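Local coordinates for protein ketol-acid reductoisomerase (uncultured archaeon GZfos26G2, PDB 4XDY) that catalyses the magnesium-dependent alkyl migration and NADH-dependent reduction of (S)-2-acetolactate to (R)-2,3-dihydroxyisovalerate, a step in branched-chain amino acid biosynthesis, at residues 31-36 / 140-145; 81-86 / 108-113; 130-135 / 153-158. One frame throughout, in Å; residues are numbered along the deposited sequence.

Interaction 1: residues 31-36 / 140-145; sequences QANCLK and EERKAY
Cys34 is wedged between Tyr145 and Arg142 where two nearly parallel helices, their axes 9.8 Å apart and inclined by 19°, lie side by side. Its CB sits over one face of the Tyr145 ring, displaced toward the rim, a CH-pi contact 3.9 Å from the ring centroid. The sulfur meets the same ring obliquely, SG coming to 3.4 Å from Tyr145 CG, in a sulfur-aromatic contact. Tyr145 reaches across because its CG stands anti to the backbone N (chi1 176°), and its hydroxyl bonds to Ser38 just beyond helix 26-37. Losing the ring to an alanine here would probably leave Cys34 without its aromatic cover and Ser38 without its hydroxyl mate. Arg142 bends at chi2 (66°), bringing its guanidinium flat against helix 26-37: Asn33 CB lies over the centre of one face, 3.6 Å from Arg142 CZ, while Cys34 SG lies near the plane at the edge and accepts a weak hydrogen bond from Arg142 NH1 (3.7 Å). The charge is met by a salt bridge from Arg142 NH2 to Asp37. Glu141 is the third link: its OE2 touches Gln31 CG at 3.3 Å, while its OE1 bonds to the cofactor-binding Gln27. The helices are thus joined mainly by a sulfur-centred, weakly polar contact, with the stronger polar bonds of these side chains made around it.

Interaction 2: residues 81-86 / 108-113; sequences VHILLP and LCFSHG. With NAI (1,4-dihydronicotinamide adenine dinucleotide), chain E.
Val81 and Cys109 begin the pairing of two parallel strands: Cys109 N donates to Val81 O at 2.9 Å, and Ile83 N returns a nearly straight bond to Cys109 O (2.9 Å, 177° at the hydrogen). On the sheet face bearing His82 and Cys109, the thiol meets the imidazole obliquely, SG 3.6 Å from His82 ND1. With His82 CG anti to the backbone N (chi1 -177°), the ring turns its edge to Ser111, His82 CE1 lying 3.3 Å from Ser111 OG; ND1 is buried without a polar partner. On the face bearing Ile83, Leu108 and Phe110, Ile83 CD1 packs 3.6 Å from Leu108 CD1 and also meets the Phe110 ring alongside. Past the strand ends a water fills in, donating to Ile83 O, accepting from Ser111 N (2.8 Å) and meeting the NADH ribose hydroxyl O3D at 2.7 Å. Pro86 CD rests 3.2 Å from NAI O5B, and His112, a predicted active-site residue, lays its CB near O2D. Ser111 OG is held by Val132 O and Gln31. Strands 80-83 and 107-110, connected through helix 90-98, which packs on Ile83, make a beta-alpha-beta unit of the Rossmann fold flanked by strands 18-22 and 128-134.

Interaction 3: residues 130-135 / 153-158; sequences IMVAPK and GLVAVK
Met131 and Ala156 form one antiparallel hydrogen-bonded pair, Ala133 and Leu154 the next, and between them all four residues have both N-H and C=O engaged. Met131 N donates to Ala156 O (2.9 Å) and Ala156 N to Met131 O (3.1 Å). Ala133 N meets Leu154 O at 2.8 Å, almost straight at 174°; Leu154 N closes the pair on Ala133 O. Several of these oxygens also take CA-H contacts, as Met131 O does from Val155 CA at 3.3 Å. At the non-hydrogen-bonded positions the backbone of strand 128-134 turns to its other neighbour: Ile130 and Val132 bond to Leu108 and Phe110. Lys135, its chain folded at CB-CG (chi2 -66°) and again at CG-CD (chi3 95°), crosses Leu154 at about a right angle, CG 4.0 Å from Leu154 CD1. Its NZ makes salt bridges to Glu194 and Glu191 and a hydrogen bond to the magnesium ligand Asp195. Ile130 and Val155 pack on helix 165-175. An antiparallel strand thus extends the parallel sheet of the Rossmann domain, whose strand 128-134 ends beside the magnesium site.

Overall arrangement
All three contacts belong to the N-terminal Rossmann domain. Interactions 2 and 3, centres about 10 Å apart, share one sheet, strands 107-110 and 128-134 being neighbours joined by Ile130 N to Leu108 O (2.9 Å). Interaction 1 packs helices against it, its centre about 16 Å from each of the others. Ser111 ties the three together: its OG lies 2.7 Å from Val132 O and 3.0 Å from Gln31 OE1, while Pro134 touches both Gln31 and Glu141. The C-terminal ends of 81-86, 108-113 and 130-135 line the NADH pocket, and Lys135 approaches to about 4 Å (nearest atoms) from a magnesium ion. The side chain of Glu141 remains about 6 Å (nearest atoms) from the cofactor.

Interaction 1: residues 31-36 / 140-145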
loop_
_atom_site.group_PDB
_atom_site.type_symbol
_atom_site.label_atom_id
_atom_site.label_comp_id
_atom_site.label_asym_id
_atom_site.label_seq_id
_atom_site.Cartn_x
_atom_site.Cartn_y
_atom_site.Cartn_z
ATOM N N GLN A 31 13.883 5.955 16.165
ATOM C CA GLN A 31 14.728 4.995 16.883
ATOM C C GLN A 31 15.026 5.512 18.322
ATOM O O GLN A 31 14.943 4.752 19.304
ATOM C CB GLN A 31 15.984 4.633 16.170
ATOM C CG GLN A 31 15.659 3.871 14.885
ATOM C CD GLN A 31 16.855 3.212 14.195
ATOM O OE1 GLN A 31 16.967 3.180 12.957
ATOM N NE2 GLN A 31 17.750 2.767 14.959
ATOM N N ALA A 32 15.398 6.754 18.412
ATOM C CA ALA A 32 15.613 7.371 19.723
ATOM C C ALA A 32 14.431 7.242 20.687
ATOM O O ALA A 32 14.613 6.914 21.877
ATOM C CB ALA A 32 16.088 8.818 19.560
ATOM N N ASN A 33 13.226 7.479 20.204
ATOM C CA ASN A 33 12.077 7.401 21.036
ATOM C C ASN A 33 11.675 6.000 21.369
ATOM O O ASN A 33 11.194 5.752 22.466
ATOM C CB ASN A 33 10.923 8.158 20.424
ATOM C CG ASN A 33 11.065 9.668 20.635
ATOM O OD1 ASN A 33 10.822 10.150 21.744
ATOM N ND2 ASN A 33 11.568 10.406 19.622
ATOM N N CYS A 34 11.888 5.036 20.458
ATOM C CA CYS A 34 11.584 3.652 20.806
ATOM C C CYS A 34 12.583 3.146 21.870
ATOM O O CYS A 34 12.182 2.426 22.797
ATOM C CB CYS A 34 11.574 2.740 19.548
ATOM S SG CYS A 34 10.243 3.188 18.394
ATOM N N LEU A 35 13.848 3.498 21.698
ATOM C CA LEU A 35 14.882 3.119 22.624
ATOM C C LEU A 35 14.603 3.751 24.023
ATOM O O LEU A 35 14.630 3.056 25.045
ATOM C CB LEU A 35 16.239 3.537 22.158
ATOM C CG LEU A 35 16.854 2.682 21.015
ATOM C CD1 LEU A 35 18.058 3.437 20.403
ATOM C CD2 LEU A 35 17.301 1.314 21.468
ATOM N N LYS A 36 14.309 5.036 24.011
ATOM C CA LYS A 36 14.002 5.728 25.293
ATOM C C LYS A 36 12.756 5.130 26.001
ATOM O O LYS A 36 12.786 4.832 27.190
ATOM C CB LYS A 36 13.914 7.223 25.084
ATOM C CG LYS A 36 13.577 7.921 26.433
ATOM C CD LYS A 36 13.728 9.433 26.431
ATOM C CE LYS A 36 12.620 10.194 25.705
ATOM N NZ LYS A 36 11.229 10.192 26.271
ATOM N N GLU A 140 6.514 5.109 10.238
ATOM C CA GLU A 140 5.630 3.939 10.323
ATOM C C GLU A 140 6.242 2.912 11.318
ATOM O O GLU A 140 5.519 2.240 12.007
ATOM C CB GLU A 140 5.426 3.335 8.933
ATOM C CG GLU A 140 4.895 4.366 7.926
ATOM C CD GLU A 140 3.837 5.282 8.518
ATOM O OE1 GLU A 140 2.729 4.750 8.731
ATOM O OE2 GLU A 140 4.093 6.522 8.731
ATOM N N GLU A 141 7.550 2.942 11.439
ATOM C CA GLU A 141 8.334 2.222 12.470
ATOM C C GLU A 141 7.935 2.667 13.880
ATOM O O GLU A 141 7.635 1.822 14.773
ATOM C CB GLU A 141 9.819 2.471 12.233
ATOM C CG GLU A 141 10.755 1.933 13.297
ATOM C CD GLU A 141 12.189 2.360 13.071
ATOM O OE1 GLU A 141 12.488 2.894 11.979
ATOM O OE2 GLU A 141 13.021 2.178 13.991
ATOM N N ARG A 142 7.837 3.976 14.077
ATOM C CA ARG A 142 7.422 4.480 15.349
ATOM C C ARG A 142 5.979 4.121 15.713
ATOM O O ARG A 142 5.726 3.637 16.794
ATOM C CB ARG A 142 7.637 5.996 15.396
ATOM C CG ARG A 142 7.088 6.618 16.703
ATOM C CD ARG A 142 7.899 6.100 17.888
ATOM N NE ARG A 142 7.602 6.904 19.098
ATOM C CZ ARG A 142 7.771 6.473 20.353
ATOM N NH1 ARG A 142 8.145 5.236 20.592
ATOM N NH2 ARG A 142 7.460 7.282 21.372
ATOM N N LYS A 143 5.086 4.202 14.738
ATOM C CA LYS A 143 3.722 3.802 14.879
ATOM C C LYS A 143 3.580 2.365 15.220
ATOM O O LYS A 143 2.768 2.009 16.129
ATOM C CB LYS A 143 2.927 4.083 13.619
ATOM C CG LYS A 143 2.515 5.533 13.443
ATOM C CD LYS A 143 1.633 5.679 12.196
ATOM C CE LYS A 143 0.248 5.081 12.439
ATOM N NZ LYS A 143 0.116 3.625 12.196
ATOM N N ALA A 144 4.324 1.505 14.506
ATOM C CA ALA A 144 4.276 0.084 14.823
ATOM C C ALA A 144 4.659 -0.172 16.289
ATOM O O ALA A 144 4.010 -1.007 16.986
ATOM C CB ALA A 144 5.191 -0.735 13.866
ATOM N N TYR A 145 5.699 0.513 16.761
ATOM C CA TYR A 145 6.163 0.314 18.120
ATOM C C TYR A 145 5.059 0.755 19.116
ATOM O O TYR A 145 4.716 0.014 20.043
ATOM C CB TYR A 145 7.427 1.134 18.341
ATOM C CG TYR A 145 7.971 1.103 19.737
ATOM C CD1 TYR A 145 7.387 1.866 20.744
ATOM C CD2 TYR A 145 9.019 0.308 20.074
ATOM C CE1 TYR A 145 7.864 1.817 22.070
ATOM C CE2 TYR A 145 9.507 0.250 21.371
ATOM C CZ TYR A 145 8.923 1.055 22.364
ATOM O OH TYR A 145 9.441 1.017 23.661
#

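Interaction 2: residues 81-86 / 108-113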
loop_
_atom_site.group_PDB
_atom_site.type_symbol
_atom_site.label_atom_id
_atom_site.label_comp_id
_atom_site.label_asym_id
_atom_site.label_seq_id
_atom_site.Cartn_x
_atom_site.Cartn_y
_atom_site.Cartn_z
ATOM N N VAL A 81 27.700 4.561 18.998
ATOM C CA VAL A 81 27.592 5.805 18.225
ATOM C C VAL A 81 26.815 5.443 16.938
ATOM O O VAL A 81 27.347 4.755 16.098
ATOM C CB VAL A 81 28.950 6.370 17.884
ATOM C CG1 VAL A 81 28.834 7.603 16.978
ATOM C CG2 VAL A 81 29.695 6.788 19.168
ATOM N N HIS A 82 25.545 5.813 16.929
ATOM C CA HIS A 82 24.620 5.259 15.947
ATOM C C HIS A 82 24.297 6.367 14.935
ATOM O O HIS A 82 23.631 7.357 15.295
ATOM C CB HIS A 82 23.391 4.801 16.669
ATOM C CG HIS A 82 22.360 4.146 15.808
ATOM N ND1 HIS A 82 22.655 3.576 14.600
ATOM C CD2 HIS A 82 21.044 3.911 16.010
ATOM C CE1 HIS A 82 21.570 3.024 14.090
ATOM N NE2 HIS A 82 20.579 3.230 14.910
ATOM N N ILE A 83 24.796 6.176 13.723
ATOM C CA ILE A 83 24.833 7.225 12.678
ATOM C C ILE A 83 23.510 7.164 11.920
ATOM O O ILE A 83 23.304 6.249 11.132
ATOM C CB ILE A 83 26.068 7.105 11.816
ATOM C CG1 ILE A 83 27.325 7.407 12.673
ATOM C CG2 ILE A 83 26.044 8.153 10.690
ATOM C CD1 ILE A 83 28.618 7.162 11.991
ATOM N N LEU A 84 22.634 8.129 12.215
ATOM C CA LEU A 84 21.335 8.261 11.525
ATOM C C LEU A 84 21.219 9.641 10.828
ATOM O O LEU A 84 20.169 10.216 10.759
ATOM C CB LEU A 84 20.180 7.937 12.442
ATOM C CG LEU A 84 20.090 6.508 12.971
ATOM C CD1 LEU A 84 18.966 6.299 13.966
ATOM C CD2 LEU A 84 19.998 5.505 11.825
ATOM N N LEU A 85 22.352 10.050 10.265
ATOM C CA LEU A 85 22.445 11.171 9.410
ATOM C C LEU A 85 22.198 10.722 7.948
ATOM O O LEU A 85 22.398 9.579 7.609
ATOM C CB LEU A 85 23.829 11.784 9.547
ATOM C CG LEU A 85 24.148 12.406 10.905
ATOM C CD1 LEU A 85 25.646 12.541 11.104
ATOM C CD2 LEU A 85 23.501 13.746 11.065
ATOM N N PRO A 86 21.883 11.666 7.037
ATOM C CA PRO A 86 21.781 11.280 5.606
ATOM C C PRO A 86 23.017 10.587 5.128
ATOM O O PRO A 86 24.142 10.991 5.449
ATOM C CB PRO A 86 21.551 12.646 4.884
ATOM C CG PRO A 86 20.944 13.539 5.928
ATOM C CD PRO A 86 21.666 13.099 7.233
ATOM N N LEU A 108 30.391 1.431 16.574
ATOM C CA LEU A 108 29.853 2.318 15.495
ATOM C C LEU A 108 28.745 1.564 14.795
ATOM O O LEU A 108 28.965 0.473 14.235
ATOM C CB LEU A 108 30.996 2.597 14.556
ATOM C CG LEU A 108 30.790 3.734 13.506
ATOM C CD1 LEU A 108 30.625 5.111 14.143
ATOM C CD2 LEU A 108 31.903 3.723 12.463
ATOM N N CYS A 109 27.563 2.173 14.764
ATOM C CA CYS A 109 26.373 1.519 14.263
ATOM C C CYS A 109 25.746 2.401 13.151
ATOM O O CYS A 109 25.950 3.628 13.124
ATOM C CB CYS A 109 25.415 1.302 15.382
ATOM S SG CYS A 109 23.974 0.295 15.130
ATOM N N PHE A 110 25.036 1.728 12.264
ATOM C CA PHE A 110 24.399 2.351 11.058
ATOM C C PHE A 110 23.028 1.704 10.937
ATOM O O PHE A 110 22.787 0.587 11.485
ATOM C CB PHE A 110 25.143 2.072 9.810
ATOM C CG PHE A 110 26.520 2.678 9.768
ATOM C CD1 PHE A 110 27.604 2.011 10.360
ATOM C CD2 PHE A 110 26.722 3.906 9.213
ATOM C CE1 PHE A 110 28.875 2.557 10.309
ATOM C CE2 PHE A 110 27.985 4.472 9.157
ATOM C CZ PHE A 110 29.067 3.799 9.686
ATOM N N SER A 111 22.139 2.322 10.150
ATOM C CA SER A 111 20.913 1.653 9.763
ATOM C C SER A 111 20.801 1.407 8.273
ATOM O O SER A 111 19.751 0.983 7.820
ATOM C CB SER A 111 19.673 2.333 10.275
ATOM O OG SER A 111 19.518 2.161 11.689
ATOM N N HIS A 112 21.904 1.557 7.557
ATOM C CA HIS A 112 22.006 1.188 6.150
ATOM C C HIS A 112 23.486 0.952 5.942
ATOM O O HIS A 112 24.321 1.787 6.415
ATOM C CB HIS A 112 21.544 2.365 5.287
ATOM C CG HIS A 112 21.564 2.109 3.814
ATOM N ND1 HIS A 112 21.303 0.867 3.208
ATOM C CD2 HIS A 112 21.818 2.980 2.797
ATOM C CE1 HIS A 112 21.326 1.035 1.883
ATOM N NE2 HIS A 112 21.628 2.309 1.620
ATOM N N GLY A 113 23.793 -0.095 5.177
ATOM C CA GLY A 113 25.199 -0.477 4.913
ATOM C C GLY A 113 26.044 0.327 3.937
ATOM O O GLY A 113 27.259 0.043 3.800
HETATM P PA NAI E . 17.514 12.447 7.573
HETATM O O1A NAI E . 17.659 12.872 6.104
HETATM O O2A NAI E . 16.193 12.447 8.209
HETATM O O5B NAI E . 18.668 13.254 8.358
HETATM C C5B NAI E . 18.745 13.179 9.811
HETATM C C4B NAI E . 19.078 14.599 10.360
HETATM O O4B NAI E . 20.400 14.874 9.910
HETATM C C3B NAI E . 18.230 15.800 9.862
HETATM O O3B NAI E . 16.986 15.772 10.562
HETATM C C2B NAI E . 19.143 16.974 10.148
HETATM O O2B NAI E . 18.895 17.421 11.482
HETATM C C1B NAI E . 20.540 16.312 10.034
HETATM N N9A NAI E . 21.252 16.793 8.862
HETATM C C8A NAI E . 20.677 16.878 7.589
HETATM N N7A NAI E . 21.578 17.357 6.741
HETATM C C5A NAI E . 22.702 17.610 7.460
HETATM C C6A NAI E . 24.009 18.167 7.163
HETATM N N6A NAI E . 24.337 18.574 5.929
HETATM N N1A NAI E . 24.952 18.240 8.139
HETATM C C2A NAI E . 24.658 17.866 9.402
HETATM N N3A NAI E . 23.501 17.349 9.777
HETATM C C4A NAI E . 22.482 17.214 8.851
HETATM O O3 NAI E . 18.168 10.892 7.667
HETATM P PN NAI E . 17.242 9.517 7.510
HETATM O O1N NAI E . 16.445 9.570 6.223
HETATM O O2N NAI E . 16.537 9.360 8.791
HETATM O O5D NAI E . 18.450 8.539 7.213
HETATM C C5D NAI E . 19.298 8.107 8.329
HETATM C C4D NAI E . 19.992 6.733 8.012
HETATM O O4D NAI E . 18.903 5.790 8.079
HETATM C C3D NAI E . 20.564 6.580 6.616
HETATM O O3D NAI E . 21.719 5.733 6.651
HETATM C C2D NAI E . 19.453 5.903 5.778
HETATM O O2D NAI E . 19.872 5.198 4.612
HETATM C C1D NAI E . 18.851 4.998 6.832
HETATM N N1N NAI E . 17.464 4.546 6.679
HETATM C C2N NAI E . 16.496 5.477 6.540
HETATM C C3N NAI E . 15.200 5.118 6.423
HETATM C C7N NAI E . 14.193 6.134 6.383
HETATM O O7N NAI E . 14.340 7.350 6.046
HETATM N N7N NAI E . 13.080 5.777 6.973
HETATM C C4N NAI E . 14.872 3.709 6.470
HETATM C C5N NAI E . 15.915 2.802 6.842
HETATM C C6N NAI E . 17.192 3.263 6.899
HETATM O O HOH W 1 22.943 4.670 8.859
#

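Interaction 3: residues 130-135 / 153-158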
loop_
_atom_site.group_PDB
_atom_site.type_symbol
_atom_site.label_atom_id
_atom_site.label_comp_id
_atom_site.label_asym_id
_atom_site.label_seq_id
_atom_site.Cartn_x
_atom_site.Cartn_y
_atom_site.Cartn_z
ATOM N N ILE A 130 28.627 -2.305 13.519
ATOM C CA ILE A 130 27.381 -2.998 13.474
ATOM C C ILE A 130 26.345 -2.243 12.642
ATOM O O ILE A 130 26.473 -1.034 12.435
ATOM C CB ILE A 130 26.838 -3.318 14.862
ATOM C CG1 ILE A 130 26.702 -2.055 15.664
ATOM C CG2 ILE A 130 27.827 -4.298 15.541
ATOM C CD1 ILE A 130 25.921 -2.258 16.908
ATOM N N MET A 131 25.285 -2.951 12.285
ATOM C CA MET A 131 24.158 -2.353 11.585
ATOM C C MET A 131 22.872 -2.947 12.060
ATOM O O MET A 131 22.728 -4.193 12.170
ATOM C CB MET A 131 24.271 -2.540 10.036
ATOM C CG MET A 131 22.966 -2.057 9.501
ATOM S SD MET A 131 23.145 -1.756 7.807
ATOM C CE MET A 131 23.246 -3.219 7.393
ATOM N N VAL A 132 21.922 -2.084 12.399
ATOM C CA VAL A 132 20.544 -2.451 12.657
ATOM C C VAL A 132 19.643 -1.716 11.650
ATOM O O VAL A 132 19.419 -0.487 11.783
ATOM C CB VAL A 132 20.143 -2.227 14.118
ATOM C CG1 VAL A 132 21.067 -3.091 15.030
ATOM C CG2 VAL A 132 20.290 -0.741 14.579
ATOM N N ALA A 133 19.233 -2.432 10.620
ATOM C CA ALA A 133 18.550 -1.805 9.464
ATOM C C ALA A 133 17.098 -2.127 9.440
ATOM O O ALA A 133 16.758 -3.278 9.160
ATOM C CB ALA A 133 19.201 -2.254 8.183
ATOM N N PRO A 134 16.181 -1.134 9.723
ATOM C CA PRO A 134 14.766 -1.454 9.728
ATOM C C PRO A 134 14.286 -1.453 8.283
ATOM O O PRO A 134 14.643 -0.542 7.556
ATOM C CB PRO A 134 14.126 -0.292 10.542
ATOM C CG PRO A 134 15.072 0.847 10.315
ATOM C CD PRO A 134 16.413 0.296 10.004
ATOM N N LYS A 135 13.395 -2.386 7.922
ATOM C CA LYS A 135 12.779 -2.466 6.606
ATOM C C LYS A 135 11.465 -1.668 6.692
ATOM O O LYS A 135 10.325 -2.208 6.681
ATOM C CB LYS A 135 12.563 -3.957 6.210
ATOM C CG LYS A 135 13.823 -4.789 6.182
ATOM C CD LYS A 135 14.827 -4.384 5.112
ATOM C CE LYS A 135 15.941 -3.420 5.529
ATOM N NZ LYS A 135 16.921 -2.953 4.443
ATOM N N GLY A 153 13.610 -6.207 10.588
ATOM C CA GLY A 153 14.984 -5.700 10.525
ATOM C C GLY A 153 16.072 -6.646 10.088
ATOM O O GLY A 153 15.910 -7.877 10.142
ATOM N N LEU A 154 17.174 -6.075 9.661
ATOM C CA LEU A 154 18.356 -6.795 9.219
ATOM C C LEU A 154 19.490 -6.374 10.138
ATOM O O LEU A 154 19.689 -5.143 10.428
ATOM C CB LEU A 154 18.717 -6.443 7.759
ATOM C CG LEU A 154 18.059 -7.339 6.706
ATOM C CD1 LEU A 154 16.602 -7.555 6.803
ATOM C CD2 LEU A 154 18.405 -6.817 5.292
ATOM N N VAL A 155 20.250 -7.369 10.632
ATOM C CA VAL A 155 21.334 -7.096 11.544
ATOM C C VAL A 155 22.631 -7.664 11.002
ATOM O O VAL A 155 22.705 -8.834 10.647
ATOM C CB VAL A 155 21.025 -7.644 12.951
ATOM C CG1 VAL A 155 22.244 -7.544 13.865
ATOM C CG2 VAL A 155 19.857 -6.944 13.550
ATOM N N ALA A 156 23.646 -6.822 10.882
ATOM C CA ALA A 156 24.931 -7.195 10.388
ATOM C C ALA A 156 26.068 -6.754 11.343
ATOM O O ALA A 156 25.930 -5.778 12.061
ATOM C CB ALA A 156 25.210 -6.636 9.039
ATOM N N VAL A 157 27.176 -7.484 11.269
ATOM C CA VAL A 157 28.392 -7.177 12.020
ATOM C C VAL A 157 29.568 -7.208 11.112
ATOM O O VAL A 157 29.874 -8.221 10.477
ATOM C CB VAL A 157 28.603 -8.176 13.212
ATOM C CG1 VAL A 157 29.882 -7.778 13.940
ATOM C CG2 VAL A 157 27.429 -8.172 14.126
ATOM N N LYS A 158 30.278 -6.099 11.034
ATOM C CA LYS A 158 31.413 -5.996 10.133
ATOM C C LYS A 158 32.715 -6.202 10.956
ATOM O O LYS A 158 33.647 -6.733 10.418
ATOM C CB LYS A 158 31.475 -4.593 9.557
ATOM C CG LYS A 158 32.700 -4.270 8.676
ATOM C CD LYS A 158 32.524 -5.086 7.404
ATOM C CE LYS A 158 33.458 -4.806 6.259
ATOM N NZ LYS A 158 32.801 -5.620 5.176
#